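Local coordinates for DltD domain-containing protein (PDB 7D78) that probably acts as a thioesterase of the alpha/beta hydrolase fold that cyclises polyketide chains into medium-ring lactones, at residues C157-A165 and Y239-K248. Numbering follows the deposited sequence.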
ATOM      1  N   CYS A 157      11.117  -1.696 -19.373  1.00 20.29           N
ATOM      2  CA  CYS A 157      11.828  -2.516 -18.394  1.00 21.54           C
ATOM      3  C   CYS A 157      11.204  -2.439 -16.990  1.00 24.17           C
ATOM      4  O   CYS A 157      11.898  -2.121 -16.020  1.00 23.46           O
ATOM      5  CB  CYS A 157      13.311  -2.156 -18.351  1.00 19.11           C
ATOM      6  SG  CYS A 157      13.710  -0.427 -17.897  1.00 24.24           S
ATOM      7  N   PRO A 158       9.910  -2.730 -16.858  1.00 22.26           N
ATOM      8  CA  PRO A 158       9.287  -2.654 -15.528  1.00 19.80           C
ATOM      9  C   PRO A 158       9.952  -3.607 -14.541  1.00 21.51           C
ATOM     10  O   PRO A 158      10.335  -4.723 -14.891  1.00 21.47           O
ATOM     11  CB  PRO A 158       7.831  -3.055 -15.794  1.00 22.41           C
ATOM     12  CG  PRO A 158       7.884  -3.871 -17.045  1.00 26.64           C
ATOM     13  CD  PRO A 158       8.973  -3.244 -17.873  1.00 21.13           C
ATOM     14  N   ILE A 159      10.092  -3.145 -13.292  1.00 20.55           N
ATOM     15  CA  ILE A 159      10.595  -3.957 -12.191  1.00 21.75           C
ATOM     16  C   ILE A 159       9.401  -4.439 -11.372  1.00 20.75           C
ATOM     17  O   ILE A 159       8.580  -3.630 -10.922  1.00 19.99           O
ATOM     18  CB  ILE A 159      11.572  -3.178 -11.298  1.00 25.04           C
ATOM     19  CG1 ILE A 159      12.873  -2.851 -12.030  1.00 35.80           C
ATOM     20  CG2 ILE A 159      11.967  -4.056 -10.129  1.00 27.56           C
ATOM     21  CD1 ILE A 159      13.836  -1.993 -11.177  1.00 34.83           C
ATOM     22  N   LEU A 160       9.318  -5.753 -11.142  1.00 20.19           N
ATOM     23  CA  LEU A 160       8.125  -6.345 -10.560  1.00 21.93           C
ATOM     24  C   LEU A 160       8.354  -7.092  -9.253  1.00 22.24           C
ATOM     25  O   LEU A 160       7.382  -7.591  -8.667  1.00 23.69           O
ATOM     26  CB  LEU A 160       7.468  -7.288 -11.576  1.00 21.02           C
ATOM     27  CG  LEU A 160       7.059  -6.610 -12.883  1.00 21.85           C
ATOM     28  CD1 LEU A 160       6.821  -7.666 -13.961  1.00 28.70           C
ATOM     29  CD2 LEU A 160       5.806  -5.774 -12.668  1.00 20.85           C
ATOM     30  N   SER A 161       9.590  -7.184  -8.776  1.00 22.65           N
ATOM     31  CA  SER A 161       9.883  -7.789  -7.483  1.00 21.69           C
ATOM     32  C   SER A 161      11.095  -7.072  -6.899  1.00 21.58           C
ATOM     33  O   SER A 161      11.848  -6.412  -7.623  1.00 22.38           O
ATOM     34  CB  SER A 161      10.151  -9.297  -7.599  1.00 25.58           C
ATOM     35  OG  SER A 161      11.259  -9.536  -8.451  1.00 29.10           O
ATOM     36  N   PHE A 162      11.278  -7.210  -5.580  1.00 18.91           N
ATOM     37  CA  PHE A 162      12.249  -6.365  -4.882  1.00 21.50           C
ATOM     38  C   PHE A 162      13.053  -7.085  -3.805  1.00 26.59           C
ATOM     39  O   PHE A 162      14.244  -6.806  -3.641  1.00 24.79           O
ATOM     40  CB  PHE A 162      11.519  -5.156  -4.289  1.00 20.72           C
ATOM     41  CG  PHE A 162      10.801  -4.355  -5.332  1.00 22.28           C
ATOM     42  CD1 PHE A 162      11.497  -3.425  -6.101  1.00 26.88           C
ATOM     43  CD2 PHE A 162       9.469  -4.607  -5.620  1.00 26.94           C
ATOM     44  CE1 PHE A 162      10.864  -2.715  -7.109  1.00 27.74           C
ATOM     45  CE2 PHE A 162       8.821  -3.903  -6.623  1.00 24.15           C
ATOM     46  CZ  PHE A 162       9.521  -2.952  -7.364  1.00 24.98           C
ATOM     47  N   TYR A 163      12.421  -7.992  -3.068  1.00 22.68           N
ATOM     48  CA  TYR A 163      13.067  -8.673  -1.954  1.00 21.68           C
ATOM     49  C   TYR A 163      13.684  -9.991  -2.409  1.00 24.91           C
ATOM     50  O   TYR A 163      13.042 -10.773  -3.113  1.00 23.89           O
ATOM     51  CB  TYR A 163      12.052  -8.944  -0.842  1.00 22.30           C
ATOM     52  CG  TYR A 163      11.876  -7.799   0.125  1.00 22.95           C
ATOM     53  CD1 TYR A 163      11.065  -6.709  -0.186  1.00 20.73           C
ATOM     54  CD2 TYR A 163      12.519  -7.812   1.363  1.00 23.52           C
ATOM     55  CE1 TYR A 163      10.903  -5.658   0.710  1.00 22.19           C
ATOM     56  CE2 TYR A 163      12.357  -6.781   2.265  1.00 21.96           C
ATOM     57  CZ  TYR A 163      11.548  -5.703   1.937  1.00 20.72           C
ATOM     58  OH  TYR A 163      11.409  -4.680   2.842  1.00 19.80           O
ATOM     59  N   GLN A 164      14.922 -10.237  -1.993  1.00 23.83           N
ATOM     60  CA  GLN A 164      15.479 -11.583  -1.985  1.00 26.48           C
ATOM     61  C   GLN A 164      15.083 -12.230  -0.668  1.00 24.56           C
ATOM     62  O   GLN A 164      15.279 -11.636   0.397  1.00 22.23           O
ATOM     63  CB  GLN A 164      17.006 -11.551  -2.135  1.00 26.50           C
ATOM     64  CG  GLN A 164      17.474 -11.069  -3.516  1.00 33.73           C
ATOM     65  CD  GLN A 164      18.981 -10.852  -3.589  1.00 31.95           C
ATOM     66  OE1 GLN A 164      19.732 -11.349  -2.759  1.00 37.80           O
ATOM     67  NE2 GLN A 164      19.420 -10.097  -4.584  1.00 32.07           N
ATOM     68  N   ALA A 165      14.526 -13.442  -0.736  1.00 24.62           N
ATOM     69  CA  ALA A 165      13.915 -14.028   0.456  1.00 32.00           C
ATOM     70  C   ALA A 165      14.905 -14.166   1.606  1.00 26.83           C
ATOM     71  O   ALA A 165      14.529 -14.001   2.772  1.00 28.97           O
ATOM     72  CB  ALA A 165      13.299 -15.390   0.119  1.00 34.68           C
ATOM     73  N   TYR A 239      11.880   0.672   1.893  1.00 15.39           N
ATOM     74  CA  TYR A 239      11.800  -0.780   1.864  1.00 16.75           C
ATOM     75  C   TYR A 239      10.542  -1.293   2.556  1.00 18.37           C
ATOM     76  O   TYR A 239      10.062  -2.383   2.230  1.00 16.70           O
ATOM     77  CB  TYR A 239      13.055  -1.367   2.502  1.00 17.02           C
ATOM     78  CG  TYR A 239      14.326  -0.996   1.764  1.00 17.51           C
ATOM     79  CD1 TYR A 239      14.330  -0.819   0.377  1.00 17.91           C
ATOM     80  CD2 TYR A 239      15.522  -0.826   2.452  1.00 18.93           C
ATOM     81  CE1 TYR A 239      15.514  -0.478  -0.301  1.00 22.09           C
ATOM     82  CE2 TYR A 239      16.694  -0.493   1.794  1.00 19.67           C
ATOM     83  CZ  TYR A 239      16.692  -0.329   0.427  1.00 19.86           C
ATOM     84  OH  TYR A 239      17.879   0.000  -0.200  1.00 20.38           O
ATOM     85  N   GLN A 240      10.010  -0.541   3.525  1.00 16.70           N
ATOM     86  CA  GLN A 240       8.721  -0.902   4.107  1.00 18.85           C
ATOM     87  C   GLN A 240       7.604  -0.781   3.072  1.00 17.93           C
ATOM     88  O   GLN A 240       6.744  -1.665   2.961  1.00 18.83           O
ATOM     89  CB  GLN A 240       8.433  -0.021   5.324  1.00 17.05           C
ATOM     90  CG  GLN A 240       7.064  -0.262   5.966  1.00 17.16           C
ATOM     91  CD  GLN A 240       6.939  -1.653   6.557  1.00 22.28           C
ATOM     92  OE1 GLN A 240       6.407  -2.581   5.923  1.00 26.47           O
ATOM     93  NE2 GLN A 240       7.442  -1.816   7.764  1.00 15.01           N
ATOM     94  N   LYS A 241       7.600   0.312   2.304  1.00 16.55           N
ATOM     95  CA  LYS A 241       6.604   0.468   1.248  1.00 19.70           C
ATOM     96  C   LYS A 241       6.731  -0.639   0.209  1.00 17.12           C
ATOM     97  O   LYS A 241       5.724  -1.154  -0.287  1.00 20.71           O
ATOM     98  CB  LYS A 241       6.753   1.843   0.589  1.00 17.70           C
ATOM     99  CG  LYS A 241       6.791   3.025   1.570  1.00 20.75           C
ATOM    100  CD  LYS A 241       5.593   2.974   2.524  1.00 23.12           C
ATOM    101  CE  LYS A 241       5.665   4.059   3.597  1.00 22.63           C
ATOM    102  NZ  LYS A 241       4.462   3.997   4.503  1.00 21.83           N
ATOM    103  N   LEU A 242       7.963  -1.016  -0.135  1.00 16.39           N
ATOM    104  CA  LEU A 242       8.157  -2.082  -1.111  1.00 21.98           C
ATOM    105  C   LEU A 242       7.736  -3.436  -0.555  1.00 19.66           C
ATOM    106  O   LEU A 242       7.349  -4.321  -1.326  1.00 19.37           O
ATOM    107  CB  LEU A 242       9.620  -2.131  -1.567  1.00 17.86           C
ATOM    108  CG  LEU A 242      10.150  -0.850  -2.227  1.00 20.19           C
ATOM    109  CD1 LEU A 242      11.562  -1.077  -2.737  1.00 18.35           C
ATOM    110  CD2 LEU A 242       9.225  -0.421  -3.375  1.00 18.15           C
ATOM    111  N   ALA A 243       7.798  -3.620   0.770  1.00 17.36           N
ATOM    112  CA  ALA A 243       7.353  -4.888   1.344  1.00 18.43           C
ATOM    113  C   ALA A 243       5.856  -5.077   1.153  1.00 21.82           C
ATOM    114  O   ALA A 243       5.392  -6.197   0.920  1.00 17.82           O
ATOM    115  CB  ALA A 243       7.708  -4.952   2.831  1.00 19.36           C
ATOM    116  N   TRP A 244       5.094  -3.986   1.283  1.00 23.24           N
ATOM    117  CA  TRP A 244       3.642  -4.023   1.154  1.00 21.42           C
ATOM    118  C   TRP A 244       3.205  -4.207  -0.295  1.00 25.04           C
ATOM    119  O   TRP A 244       2.198  -4.872  -0.558  1.00 28.26           O
ATOM    120  CB  TRP A 244       3.035  -2.719   1.673  1.00 22.21           C
ATOM    121  CG  TRP A 244       3.220  -2.330   3.139  1.00 20.15           C
ATOM    122  CD1 TRP A 244       3.365  -1.053   3.618  1.00 16.10           C
ATOM    123  CD2 TRP A 244       3.225  -3.188   4.291  1.00 19.70           C
ATOM    124  NE1 TRP A 244       3.462  -1.066   4.984  1.00 19.35           N
ATOM    125  CE2 TRP A 244       3.378  -2.358   5.425  1.00 19.45           C
ATOM    126  CE3 TRP A 244       3.108  -4.568   4.478  1.00 16.21           C
ATOM    127  CZ2 TRP A 244       3.431  -2.869   6.723  1.00 22.31           C
ATOM    128  CZ3 TRP A 244       3.153  -5.072   5.760  1.00 20.80           C
ATOM    129  CH2 TRP A 244       3.322  -4.223   6.870  1.00 20.81           C
ATOM    130  N   TRP A 245       3.949  -3.623  -1.233  1.00 20.14           N
ATOM    131  CA  TRP A 245       3.535  -3.535  -2.627  1.00 20.66           C
ATOM    132  C   TRP A 245       3.495  -4.911  -3.269  1.00 21.84           C
ATOM    133  O   TRP A 245       4.466  -5.672  -3.193  1.00 22.28           O
ATOM    134  CB  TRP A 245       4.513  -2.644  -3.388  1.00 19.52           C
ATOM    135  CG  TRP A 245       4.028  -2.065  -4.682  1.00 19.54           C
ATOM    136  CD1 TRP A 245       2.731  -1.827  -5.059  1.00 21.18           C
ATOM    137  CD2 TRP A 245       4.851  -1.606  -5.763  1.00 18.87           C
ATOM    138  NE1 TRP A 245       2.704  -1.242  -6.314  1.00 18.21           N
ATOM    139  CE2 TRP A 245       3.990  -1.105  -6.765  1.00 18.74           C
ATOM    140  CE3 TRP A 245       6.240  -1.567  -5.977  1.00 22.32           C
ATOM    141  CZ2 TRP A 245       4.472  -0.565  -7.959  1.00 19.52           C
ATOM    142  CZ3 TRP A 245       6.714  -1.030  -7.156  1.00 20.51           C
ATOM    143  CH2 TRP A 245       5.831  -0.527  -8.133  1.00 20.61           C
ATOM    144  N   GLN A 246       2.378  -5.224  -3.921  1.00 18.75           N
ATOM    145  CA  GLN A 246       2.221  -6.465  -4.678  1.00 21.04           C
ATOM    146  C   GLN A 246       1.859  -6.117  -6.119  1.00 17.76           C
ATOM    147  O   GLN A 246       0.717  -6.322  -6.546  1.00 17.30           O
ATOM    148  CB  GLN A 246       1.155  -7.352  -4.036  1.00 20.97           C
ATOM    149  CG  GLN A 246       1.370  -7.548  -2.526  1.00 26.13           C
ATOM    150  CD  GLN A 246       2.615  -8.332  -2.246  1.00 30.06           C
ATOM    151  OE1 GLN A 246       2.930  -9.274  -2.976  1.00 27.93           O
ATOM    152  NE2 GLN A 246       3.353  -7.947  -1.201  1.00 28.06           N
ATOM    153  N   PRO A 247       2.811  -5.581  -6.891  1.00 21.14           N
ATOM    154  CA  PRO A 247       2.451  -5.026  -8.209  1.00 21.68           C
ATOM    155  C   PRO A 247       1.986  -6.067  -9.207  1.00 19.89           C
ATOM    156  O   PRO A 247       1.150  -5.747 -10.064  1.00 21.70           O
ATOM    157  CB  PRO A 247       3.749  -4.351  -8.673  1.00 19.13           C
ATOM    158  CG  PRO A 247       4.834  -5.052  -7.920  1.00 22.92           C
ATOM    159  CD  PRO A 247       4.241  -5.413  -6.584  1.00 22.67           C
ATOM    160  N   LYS A 248       2.508  -7.298  -9.142  1.00 18.08           N
ATOM    161  CA  LYS A 248       1.999  -8.345 -10.022  1.00 21.15           C
ATOM    162  C   LYS A 248       0.502  -8.527  -9.844  1.00 23.75           C
ATOM    163  O   LYS A 248      -0.212  -8.787 -10.820  1.00 21.23           O
ATOM    164  CB  LYS A 248       2.735  -9.665  -9.776  1.00 20.66           C
ATOM    165  CG  LYS A 248       4.218  -9.598 -10.101  1.00 20.18           C
ATOM    166  CD  LYS A 248       4.930 -10.918  -9.791  1.00 29.62           C
ATOM    167  CE  LYS A 248       6.421 -10.832 -10.099  1.00 28.29           C
ATOM    168  NZ  LYS A 248       7.156 -12.046  -9.639  1.00 25.18           N
TER
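Tyr163 and Tyr239 make the one hydrogen bond between segment 239-248 and segment 157-165, which lies in the loop after strand 150-156. Tyr163 OH gives its proton to Tyr239 O at 2.7 Å, standing 55° out of the carbonyl plane; Ala243 N, in the helical bond, reaches that oxygen from the opposite face. Tyr239 O itself lies at the edge of the Tyr163 ring, in the ring's plane. Ala243 CA packs 3.7 Å from Tyr163 CE1. A phenylalanine at Tyr163 would probably keep much of this packing but leave loop and helix without the hydrogen bond that joins them here.

Aromatic and apolar contacts gather on Phe162. Its ring lies near parallel to the six-membered ring of Trp245 (24°) but slid aside, so overlap is slight and Phe162 CZ meets Trp245 CZ3 at 3.4 Å. With CG anti to the backbone N (chi1 -160°), the indole is carried toward Phe162. Leu242 CD1 sits 4.1 Å from Phe162 CD1, and Pro247 CG comes in at the ring's edge.

Farther along, the extended Lys248 chain lays CE 3.7 Å from Leu160 O, while its NZ forms a salt bridge with Glu274.

Mostly apolar and buried, the contact joins the loop to helix 238-244, the turn after it and the start of helix 247-251, with Phe162 near, though not touching, a possible Ser-His-Asp triad, and a single phenol-to-carbonyl bond adding direction at the Tyr163 end.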